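Succinylglutamate desuccinylase (PDB 1YW4) probably hydrolyses N-succinyl-L-glutamate to succinate and L-glutamate, the last step of arginine breakdown by the AST pathway, with one zinc ion per subunit. Local coordinates at residues Thr2-Ser6 against Phe7-Ala11; Arg153-Phe157 against Glu158-Ile162; Ser199-Ser203 against Gln204-Ala208; Leu273-Ala276 against Asp277-Asn281. One frame throughout, in Å; residues are numbered along the deposited sequence.

Interaction 1: residues Thr2-Ser6 against Phe7-Ala11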
loop_
_atom_site.group_PDB
_atom_site.type_symbol
_atom_site.label_atom_id
_atom_site.label_comp_id
_atom_site.label_asym_id
_atom_site.label_seq_id
_atom_site.Cartn_x
_atom_site.Cartn_y
_atom_site.Cartn_z
ATOM N N THR A 2 33.664 30.075 35.699
ATOM C CA THR A 2 33.655 28.838 34.867
ATOM C C THR A 2 32.214 28.525 34.447
ATOM O O THR A 2 31.284 29.230 34.845
ATOM C CB THR A 2 34.226 27.646 35.668
ATOM O OG1 THR A 2 34.424 26.527 34.796
ATOM C CG2 THR A 2 33.269 27.250 36.780
ATOM N N HIS A 3 32.031 27.477 33.647
ATOM C CA HIS A 3 30.697 27.082 33.202
ATOM C C HIS A 3 30.450 25.605 33.485
ATOM O O HIS A 3 31.390 24.826 33.643
ATOM C CB HIS A 3 30.511 27.365 31.703
ATOM C CG HIS A 3 31.419 26.574 30.813
ATOM N ND1 HIS A 3 31.348 25.203 30.705
ATOM C CD2 HIS A 3 32.420 26.965 29.987
ATOM C CE1 HIS A 3 32.265 24.781 29.852
ATOM N NE2 HIS A 3 32.930 25.831 29.402
ATOM N N SER A 4 29.178 25.227 33.541
ATOM C CA SER A 4 28.790 23.849 33.816
ATOM C C SER A 4 29.342 22.872 32.787
ATOM O O SER A 4 29.397 23.171 31.593
ATOM C CB SER A 4 27.264 23.736 33.850
ATOM O OG SER A 4 26.853 22.398 34.074
ATOM N N PRO A 5 29.775 21.686 33.245
ATOM C CA PRO A 5 30.317 20.675 32.328
ATOM C C PRO A 5 29.177 20.075 31.504
ATOM O O PRO A 5 29.394 19.427 30.477
ATOM C CB PRO A 5 30.947 19.657 33.274
ATOM C CG PRO A 5 30.058 19.720 34.471
ATOM C CD PRO A 5 29.822 21.214 34.641
ATOM N N SER A 6 27.957 20.312 31.977
ATOM C CA SER A 6 26.755 19.833 31.317
ATOM C C SER A 6 26.138 20.935 30.459
ATOM O O SER A 6 25.776 21.997 30.965
ATOM C CB SER A 6 25.730 19.370 32.358
ATOM O OG SER A 6 24.476 19.056 31.763
ATOM N N PHE A 7 26.013 20.665 29.164
ATOM C CA PHE A 7 25.422 21.615 28.238
ATOM C C PHE A 7 23.961 21.809 28.638
ATOM O O PHE A 7 23.449 22.928 28.642
ATOM C CB PHE A 7 25.527 21.084 26.800
ATOM C CG PHE A 7 26.918 21.210 26.206
ATOM C CD1 PHE A 7 27.145 22.034 25.111
ATOM C CD2 PHE A 7 28.000 20.524 26.760
ATOM C CE1 PHE A 7 28.423 22.184 24.566
ATOM C CE2 PHE A 7 29.290 20.668 26.219
ATOM C CZ PHE A 7 29.496 21.498 25.124
ATOM N N LEU A 8 23.306 20.713 29.008
ATOM C CA LEU A 8 21.908 20.753 29.403
ATOM C C LEU A 8 21.663 21.669 30.597
ATOM O O LEU A 8 20.780 22.531 30.561
ATOM C CB LEU A 8 21.417 19.327 29.708
ATOM C CG LEU A 8 19.975 19.100 30.208
ATOM C CD1 LEU A 8 19.956 19.191 31.706
ATOM C CD2 LEU A 8 18.991 20.096 29.574
ATOM N N GLN A 9 22.457 21.498 31.650
ATOM C CA GLN A 9 22.301 22.307 32.852
ATOM C C GLN A 9 22.576 23.784 32.576
ATOM O O GLN A 9 21.945 24.667 33.161
ATOM C CB GLN A 9 23.232 21.804 33.958
ATOM C CG GLN A 9 22.754 22.196 35.331
ATOM C CD GLN A 9 21.330 21.722 35.574
ATOM O OE1 GLN A 9 21.037 20.524 35.517
ATOM N NE2 GLN A 9 20.433 22.665 35.829
ATOM N N HIS A 10 23.530 24.054 31.693
ATOM C CA HIS A 10 23.845 25.432 31.352
ATOM C C HIS A 10 22.598 26.062 30.744
ATOM O O HIS A 10 22.231 27.180 31.090
ATOM C CB HIS A 10 24.987 25.496 30.341
ATOM C CG HIS A 10 25.299 26.884 29.880
ATOM N ND1 HIS A 10 26.001 27.788 30.651
ATOM C CD2 HIS A 10 24.969 27.539 28.741
ATOM C CE1 HIS A 10 26.090 28.938 30.005
ATOM N NE2 HIS A 10 25.471 28.813 28.844
ATOM N N ALA A 11 21.966 25.324 29.832
ATOM C CA ALA A 11 20.753 25.763 29.143
ATOM C C ALA A 11 19.598 25.988 30.117
ATOM O O ALA A 11 18.850 26.959 29.992
ATOM C CB ALA A 11 20.348 24.725 28.094
HETATM O O HOH W 1 26.921 27.288 33.049
#

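Interaction 2: residues Arg153-Phe157 against Glu158-Ile162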
loop_
_atom_site.group_PDB
_atom_site.type_symbol
_atom_site.label_atom_id
_atom_site.label_comp_id
_atom_site.label_asym_id
_atom_site.label_seq_id
_atom_site.Cartn_x
_atom_site.Cartn_y
_atom_site.Cartn_z
ATOM N N ARG A 153 3.042 5.414 26.488
ATOM C CA ARG A 153 2.403 4.206 25.951
ATOM C C ARG A 153 3.456 3.354 25.253
ATOM O O ARG A 153 4.238 3.862 24.447
ATOM C CB ARG A 153 1.292 4.580 24.959
ATOM C CG ARG A 153 0.551 3.384 24.337
ATOM C CD ARG A 153 -0.448 3.826 23.271
ATOM N NE ARG A 153 -1.444 4.762 23.794
ATOM C CZ ARG A 153 -2.406 4.431 24.647
ATOM N NH1 ARG A 153 -2.510 3.178 25.079
ATOM N NH2 ARG A 153 -3.265 5.351 25.065
ATOM N N GLY A 154 3.473 2.062 25.574
ATOM C CA GLY A 154 4.430 1.148 24.975
ATOM C C GLY A 154 4.097 0.813 23.534
ATOM O O GLY A 154 3.077 1.250 22.998
ATOM N N SER A 155 4.949 0.018 22.902
ATOM C CA SER A 155 4.734 -0.338 21.512
ATOM C C SER A 155 5.234 -1.737 21.153
ATOM O O SER A 155 6.186 -2.231 21.750
ATOM C CB SER A 155 5.419 0.702 20.624
ATOM O OG SER A 155 5.464 0.287 19.276
ATOM N N VAL A 156 4.590 -2.375 20.179
ATOM C CA VAL A 156 5.011 -3.704 19.739
ATOM C C VAL A 156 6.426 -3.583 19.187
ATOM O O VAL A 156 7.238 -4.502 19.308
ATOM C CB VAL A 156 4.098 -4.255 18.632
ATOM C CG1 VAL A 156 4.724 -5.516 18.022
ATOM C CG2 VAL A 156 2.725 -4.566 19.207
ATOM N N PHE A 157 6.707 -2.438 18.573
ATOM C CA PHE A 157 8.025 -2.166 18.023
ATOM C C PHE A 157 8.666 -1.145 18.950
ATOM O O PHE A 157 8.539 0.060 18.740
ATOM C CB PHE A 157 7.910 -1.605 16.598
ATOM C CG PHE A 157 7.262 -2.555 15.627
ATOM C CD1 PHE A 157 7.910 -3.725 15.243
ATOM C CD2 PHE A 157 6.004 -2.285 15.108
ATOM C CE1 PHE A 157 7.309 -4.616 14.352
ATOM C CE2 PHE A 157 5.391 -3.169 14.214
ATOM C CZ PHE A 157 6.048 -4.335 13.838
ATOM N N GLU A 158 9.318 -1.651 19.993
ATOM C CA GLU A 158 9.995 -0.850 21.008
ATOM C C GLU A 158 10.485 0.490 20.476
ATOM O O GLU A 158 10.021 1.548 20.893
ATOM C CB GLU A 158 11.187 -1.637 21.564
ATOM C CG GLU A 158 11.113 -1.958 23.046
ATOM C CD GLU A 158 11.488 -0.782 23.922
ATOM O OE1 GLU A 158 12.652 -0.333 23.835
ATOM O OE2 GLU A 158 10.623 -0.310 24.696
ATOM N N LYS A 159 11.426 0.432 19.545
ATOM C CA LYS A 159 11.983 1.635 18.964
ATOM C C LYS A 159 11.547 1.756 17.511
ATOM O O LYS A 159 11.721 0.822 16.727
ATOM C CB LYS A 159 13.506 1.580 19.075
ATOM C CG LYS A 159 13.987 1.468 20.520
ATOM C CD LYS A 159 15.459 1.125 20.601
ATOM C CE LYS A 159 15.732 -0.250 20.020
ATOM N NZ LYS A 159 17.189 -0.573 19.994
ATOM N N PHE A 160 10.952 2.891 17.154
ATOM C CA PHE A 160 10.522 3.084 15.781
ATOM C C PHE A 160 10.690 4.523 15.318
ATOM O O PHE A 160 10.891 5.433 16.124
ATOM C CB PHE A 160 9.077 2.591 15.591
ATOM C CG PHE A 160 8.027 3.431 16.278
ATOM C CD1 PHE A 160 7.432 4.499 15.618
ATOM C CD2 PHE A 160 7.631 3.149 17.589
ATOM C CE1 PHE A 160 6.459 5.278 16.251
ATOM C CE2 PHE A 160 6.664 3.920 18.229
ATOM C CZ PHE A 160 6.077 4.985 17.560
ATOM N N ALA A 161 10.639 4.718 14.007
ATOM C CA ALA A 161 10.804 6.043 13.443
ATOM C C ALA A 161 9.591 6.458 12.632
ATOM O O ALA A 161 8.832 5.620 12.144
ATOM C CB ALA A 161 12.051 6.083 12.566
ATOM N N ILE A 162 9.425 7.768 12.500
ATOM C CA ILE A 162 8.343 8.344 11.722
ATOM C C ILE A 162 9.021 9.089 10.582
ATOM O O ILE A 162 9.853 9.966 10.823
ATOM C CB ILE A 162 7.529 9.369 12.532
ATOM C CG1 ILE A 162 7.104 8.769 13.877
ATOM C CG2 ILE A 162 6.335 9.824 11.716
ATOM C CD1 ILE A 162 6.260 7.519 13.779
HETATM O O HOH W 2 7.598 -0.740 24.471
#

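Interaction 3: residues Ser199-Ser203 against Gln204-Ala208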
loop_
_atom_site.group_PDB
_atom_site.type_symbol
_atom_site.label_atom_id
_atom_site.label_comp_id
_atom_site.label_asym_id
_atom_site.label_seq_id
_atom_site.Cartn_x
_atom_site.Cartn_y
_atom_site.Cartn_z
ATOM N N SER A 199 10.245 17.358 12.475
ATOM C CA SER A 199 10.877 16.581 11.410
ATOM C C SER A 199 10.249 16.855 10.036
ATOM O O SER A 199 10.918 16.743 9.006
ATOM C CB SER A 199 10.840 15.076 11.721
ATOM O OG SER A 199 9.525 14.566 11.701
ATOM N N TYR A 200 8.966 17.198 10.007
ATOM C CA TYR A 200 8.334 17.508 8.733
ATOM C C TYR A 200 8.894 18.854 8.259
ATOM O O TYR A 200 9.290 18.997 7.101
ATOM C CB TYR A 200 6.815 17.621 8.881
ATOM C CG TYR A 200 6.152 18.039 7.591
ATOM C CD1 TYR A 200 6.147 17.190 6.490
ATOM C CD2 TYR A 200 5.593 19.308 7.448
ATOM C CE1 TYR A 200 5.611 17.591 5.279
ATOM C CE2 TYR A 200 5.052 19.724 6.244
ATOM C CZ TYR A 200 5.066 18.858 5.163
ATOM O OH TYR A 200 4.541 19.250 3.959
ATOM N N PHE A 201 8.930 19.831 9.166
ATOM C CA PHE A 201 9.440 21.163 8.838
ATOM C C PHE A 201 10.830 21.117 8.217
ATOM O O PHE A 201 11.060 21.706 7.158
ATOM C CB PHE A 201 9.488 22.064 10.082
ATOM C CG PHE A 201 10.180 23.383 9.837
ATOM C CD1 PHE A 201 9.554 24.388 9.094
ATOM C CD2 PHE A 201 11.491 23.587 10.268
ATOM C CE1 PHE A 201 10.226 25.573 8.777
ATOM C CE2 PHE A 201 12.172 24.769 9.956
ATOM C CZ PHE A 201 11.540 25.762 9.209
ATOM N N THR A 202 11.765 20.421 8.860
ATOM C CA THR A 202 13.125 20.364 8.321
ATOM C C THR A 202 13.190 19.583 7.011
ATOM O O THR A 202 13.890 19.976 6.072
ATOM C CB THR A 202 14.131 19.775 9.348
ATOM O OG1 THR A 202 13.688 18.488 9.787
ATOM C CG2 THR A 202 14.261 20.705 10.552
ATOM N N SER A 203 12.442 18.491 6.936
ATOM C CA SER A 203 12.431 17.695 5.714
ATOM C C SER A 203 11.889 18.492 4.523
ATOM O O SER A 203 12.463 18.457 3.438
ATOM C CB SER A 203 11.582 16.436 5.906
ATOM O OG SER A 203 11.452 15.726 4.693
ATOM N N GLN A 204 10.795 19.218 4.733
ATOM C CA GLN A 204 10.176 19.981 3.660
ATOM C C GLN A 204 10.771 21.370 3.415
ATOM O O GLN A 204 11.153 21.701 2.292
ATOM C CB GLN A 204 8.677 20.119 3.929
ATOM C CG GLN A 204 7.851 20.499 2.707
ATOM C CD GLN A 204 8.068 19.550 1.536
ATOM O OE1 GLN A 204 8.056 18.329 1.700
ATOM N NE2 GLN A 204 8.261 20.111 0.346
ATOM N N TYR A 205 10.841 22.177 4.466
ATOM C CA TYR A 205 11.360 23.533 4.362
ATOM C C TYR A 205 12.864 23.576 4.153
ATOM O O TYR A 205 13.355 24.359 3.347
ATOM C CB TYR A 205 10.995 24.321 5.617
ATOM C CG TYR A 205 11.189 25.814 5.497
ATOM C CD1 TYR A 205 12.391 26.423 5.865
ATOM C CD2 TYR A 205 10.154 26.626 5.037
ATOM C CE1 TYR A 205 12.550 27.813 5.781
ATOM C CE2 TYR A 205 10.300 28.007 4.947
ATOM C CZ TYR A 205 11.496 28.593 5.322
ATOM O OH TYR A 205 11.619 29.965 5.267
ATOM N N CYS A 206 13.596 22.733 4.870
ATOM C CA CYS A 206 15.047 22.718 4.754
ATOM C C CYS A 206 15.483 21.581 3.851
ATOM O O CYS A 206 16.674 21.385 3.619
ATOM C CB CYS A 206 15.680 22.547 6.135
ATOM S SG CYS A 206 15.086 23.722 7.366
ATOM N N GLU A 207 14.495 20.853 3.337
ATOM C CA GLU A 207 14.708 19.703 2.471
ATOM C C GLU A 207 15.849 18.822 2.964
ATOM O O GLU A 207 16.759 18.477 2.219
ATOM C CB GLU A 207 14.931 20.137 1.007
ATOM C CG GLU A 207 16.118 21.033 0.752
ATOM C CD GLU A 207 16.220 21.482 -0.704
ATOM O OE1 GLU A 207 17.259 22.070 -1.066
ATOM O OE2 GLU A 207 15.263 21.252 -1.479
ATOM N N ALA A 208 15.792 18.455 4.240
ATOM C CA ALA A 208 16.819 17.596 4.811
ATOM C C ALA A 208 16.243 16.216 5.080
ATOM O O ALA A 208 15.034 16.007 4.981
ATOM C CB ALA A 208 17.355 18.202 6.099
HETATM O O HOH W 3 9.422 16.578 3.343
#

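Interaction 4: residues Leu273-Ala276 against Asp277-Asn281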
loop_
_atom_site.group_PDB
_atom_site.type_symbol
_atom_site.label_atom_id
_atom_site.label_comp_id
_atom_site.label_asym_id
_atom_site.label_seq_id
_atom_site.Cartn_x
_atom_site.Cartn_y
_atom_site.Cartn_z
ATOM N N LEU A 273 -14.159 1.931 22.604
ATOM C CA LEU A 273 -12.871 1.476 22.083
ATOM C C LEU A 273 -12.621 0.049 22.575
ATOM O O LEU A 273 -12.350 -0.171 23.754
ATOM C CB LEU A 273 -11.766 2.412 22.578
ATOM C CG LEU A 273 -10.460 2.431 21.784
ATOM C CD1 LEU A 273 -9.690 1.147 22.011
ATOM C CD2 LEU A 273 -10.774 2.630 20.314
ATOM N N ASN A 274 -12.708 -0.914 21.662
ATOM C CA ASN A 274 -12.534 -2.322 22.002
ATOM C C ASN A 274 -11.102 -2.786 22.272
ATOM O O ASN A 274 -10.720 -3.897 21.904
ATOM C CB ASN A 274 -13.170 -3.193 20.913
ATOM C CG ASN A 274 -14.684 -3.050 20.865
ATOM O OD1 ASN A 274 -15.339 -3.512 19.930
ATOM N ND2 ASN A 274 -15.247 -2.411 21.884
ATOM N N LEU A 275 -10.316 -1.930 22.915
ATOM C CA LEU A 275 -8.939 -2.259 23.265
ATOM C C LEU A 275 -8.630 -1.693 24.641
ATOM O O LEU A 275 -9.126 -0.625 25.008
ATOM C CB LEU A 275 -7.946 -1.681 22.248
ATOM C CG LEU A 275 -7.929 -2.237 20.821
ATOM C CD1 LEU A 275 -7.911 -3.762 20.869
ATOM C CD2 LEU A 275 -9.143 -1.744 20.058
ATOM N N ALA A 276 -7.813 -2.417 25.400
ATOM C CA ALA A 276 -7.421 -1.989 26.740
ATOM C C ALA A 276 -6.860 -0.572 26.686
ATOM O O ALA A 276 -6.205 -0.190 25.716
ATOM C CB ALA A 276 -6.378 -2.943 27.304
ATOM N N ASP A 277 -7.111 0.203 27.737
ATOM C CA ASP A 277 -6.644 1.583 27.798
ATOM C C ASP A 277 -5.131 1.679 27.638
ATOM O O ASP A 277 -4.607 2.710 27.221
ATOM C CB ASP A 277 -7.053 2.220 29.127
ATOM C CG ASP A 277 -6.849 3.721 29.139
ATOM O OD1 ASP A 277 -7.621 4.434 28.458
ATOM O OD2 ASP A 277 -5.915 4.193 29.823
ATOM N N SER A 278 -4.434 0.597 27.969
ATOM C CA SER A 278 -2.980 0.562 27.868
ATOM C C SER A 278 -2.491 -0.190 26.632
ATOM O O SER A 278 -1.331 -0.599 26.577
ATOM C CB SER A 278 -2.389 -0.105 29.109
ATOM O OG SER A 278 -2.688 -1.493 29.115
ATOM N N VAL A 279 -3.362 -0.384 25.646
ATOM C CA VAL A 279 -2.967 -1.097 24.429
ATOM C C VAL A 279 -1.711 -0.473 23.816
ATOM O O VAL A 279 -1.619 0.747 23.677
ATOM C CB VAL A 279 -4.112 -1.096 23.373
ATOM C CG1 VAL A 279 -4.472 0.326 22.985
ATOM C CG2 VAL A 279 -3.691 -1.897 22.148
ATOM N N GLU A 280 -0.743 -1.311 23.456
ATOM C CA GLU A 280 0.509 -0.831 22.870
ATOM C C GLU A 280 0.339 -0.361 21.431
ATOM O O GLU A 280 -0.549 -0.825 20.714
ATOM C CB GLU A 280 1.575 -1.933 22.907
ATOM C CG GLU A 280 2.104 -2.253 24.297
ATOM C CD GLU A 280 3.155 -3.346 24.296
ATOM O OE1 GLU A 280 3.740 -3.600 25.369
ATOM O OE2 GLU A 280 3.400 -3.955 23.232
ATOM N N ASN A 281 1.199 0.565 21.010
ATOM C CA ASN A 281 1.146 1.060 19.643
ATOM C C ASN A 281 1.567 -0.063 18.703
ATOM O O ASN A 281 2.391 -0.912 19.061
ATOM C CB ASN A 281 2.087 2.254 19.437
ATOM C CG ASN A 281 1.553 3.536 20.035
ATOM O OD1 ASN A 281 0.417 3.935 19.763
ATOM N ND2 ASN A 281 2.378 4.202 20.849
#

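Interaction 1: residues Thr2-Ser6 against Phe7-Ala11
Ser6 OG accepts from the backbone N of Gln9 at 3.2 Å, and the bond is nearly straight, 169° at the hydrogen. The hydroxyl lies anti to its own backbone N (chi1 172°), a torsion that swings it over the first turn, where Ser6 OG also rests 3.7 Å from Leu8 CB. The carbonyl of the same residue takes up the chain from there: Ser6 O receives His10 N at 3.1 Å, the opening i to i+4 bond. Ser6 is thus the N-cap of helix 7-12, and Asp67 of helix 61-75 grips this end from outside, its carboxylate bonded to Ser6 OG and to Leu8 N. One step back, Ser4 forms an ST turn, Ser4 OG accepting from Ser6 N at 3.2 Å while touching Gln9 CB at 3.7 Å. A water links the two segments: it accepts from Ser4 N and sits 2.6 Å from His10 ND1, at the edge of the imidazole and in its plane. His3 ND1 donates to Ser4 O from above the carbonyl plane, 55° out of it. Trp21 collects the aromatic groups here, stacking on His3 and meeting His10 and Phe7 edge-to-face.

Interaction 2: residues Arg153-Phe157 against Glu158-Ile162
Phe160 lays its ring alongside the bend made by Ser155 and Phe157. Phe157 O comes up to the ring edge, near the ring plane, 3.4 Å from Phe160 CD2, an approach that sets the carbonyl oxygen against the slightly positive rim of hydrogens. Ser155 OG approaches obliquely, 4.0 Å from Phe160 CE2. With chi1 at 69°, the Phe160 CG sits between backbone N and carbonyl carbon, and this folds the ring back toward the preceding loop. Farther round, Ile162 CD1 lies at the ring edge, in plane. The two phenylalanines meet only loosely, Phe157 CB to Phe160 CB at 4.5 Å, because the Phe157 ring leads away; both rings find Phe282 instead, each in an edge-to-face pair.

Ser155 shapes the bend. Ser155 OG, anti to the backbone N, accepts from Phe157 N at 3.1 Å with a bent angle of 140°. A water joins the two limbs, accepting from Ser155 N at 3.2 Å and donating to Glu158 OE2 at 3.1 Å. The other carboxylate oxygen, OE1, is salt-bridged to Arg228, so Glu158 is held at both oxygens.

The arrangement is an ST turn leading into strand 160-163 of the catalytic domain, and it brings the Phe160 side chain to about 4 Å from that of Glu214, the predicted active-site residue.

Interaction 3: residues Ser199-Ser203 against Gln204-Ala208
Phe201 and Tyr205 lie side by side on one flank of helix 198-205, at its C-terminal end; i to i+4 bonds close the last turn, and Glu207, with positive phi, is the first residue to leave the helical conformation. Their rings are near parallel, planes at 19°, yet slid so far apart that they barely overlap. What touches closely is the root of the tyrosine: Tyr205 CB stands over the phenylalanine face, 3.9 Å from the Phe201 ring centroid, and Tyr205 CG is 3.4 Å from Phe201 CE1. Both side chains have CG anti to the backbone N, which sends them off in the same direction. Cys206 SG adds an oblique sulfur-aromatic contact, 4.0 Å from Phe201 CE2. This is the tight part, backed by helix 120-137 through Glu129, Ala133 and Phe136.

The flank bearing Gln204 is looser. Gln204 CB sits over the Tyr200 face toward the rim, 4.3 Å from the ring centroid, while Tyr200 OH is bonded to His167. A water accepts from Ser203 OG and donates to Gln204 OE1, tying the buried serine to the partly exposed glutamine.

At the helix end, Thr202 O takes a weak bond from Cys206 N at 3.0 Å and a straighter one, 161° at the hydrogen, from Ala208 N, also at 3.0 Å.

Interaction 4: residues Leu273-Ala276 against Asp277-Asn281
Asp277 follows directly on Ala276, and the two open a type I beta turn that runs from Ala276 to Val279 in the barrel-sandwich hybrid domain, within the loop between strands 257-265 and 283-284. As the first of the two central residues, Asp277 has its CB pointing away from the first limb, and the residue is exposed. Its CG is anti to the backbone N, beside the carbonyl carbon.

Ser278, the second central residue, also has its CB directed away from residues 273-276; Ser278 OG comes no nearer to Ala276 CB than 4.4 Å, a loose touch.

Val279 closes the turn. The backbone N of Val279 donates to Ala276 O at 2.9 Å, with 155° at the hydrogen, and reaches the oxygen from above the carbonyl plane, 58° out of it. The side chain turns back inward. Val279 CB meets Leu275 CB at 4.0 Å, the one apolar pair between the two limbs. Val279 CG1 is wedged between its own backbone N and carbonyl carbon, chi1 60°, which places this methyl 3.3 Å from Ala276 O, so the oxygen that takes the turn bond also has the valine branch packed against it. The backbone O atoms of Asp277 and Val279 are both bonded to Arg153 NH1, so a single guanidinium nitrogen links two carbonyls of this bend.

Beyond the turn, the CB of Glu280 points away from the first limb, and the chain runs on toward strand 283-284. Asn281 is buried, and its OD1 receives the backbone N of Phe310.

Interaction 3 is the buried one, built on aromatic and sulfur packing at a helix end; interaction 1 is partly buried and relies on polar capping at a helix start. Interactions 2 and 4 are surface contacts in loops, the first held by an ST turn and a water, the second by a backbone turn bond. These two touch although one lies in the catalytic domain and the other in the barrel-sandwich hybrid domain: Gly154 O lies 2.8 Å from Asn281 N and Val156 N 2.9 Å from Asn281 O, probable hydrogen bonds joining the domains. Interactions 1 and 3 touch none of the others, though interaction 3 shares the catalytic domain with interaction 2, nearest atoms about 5 Å apart.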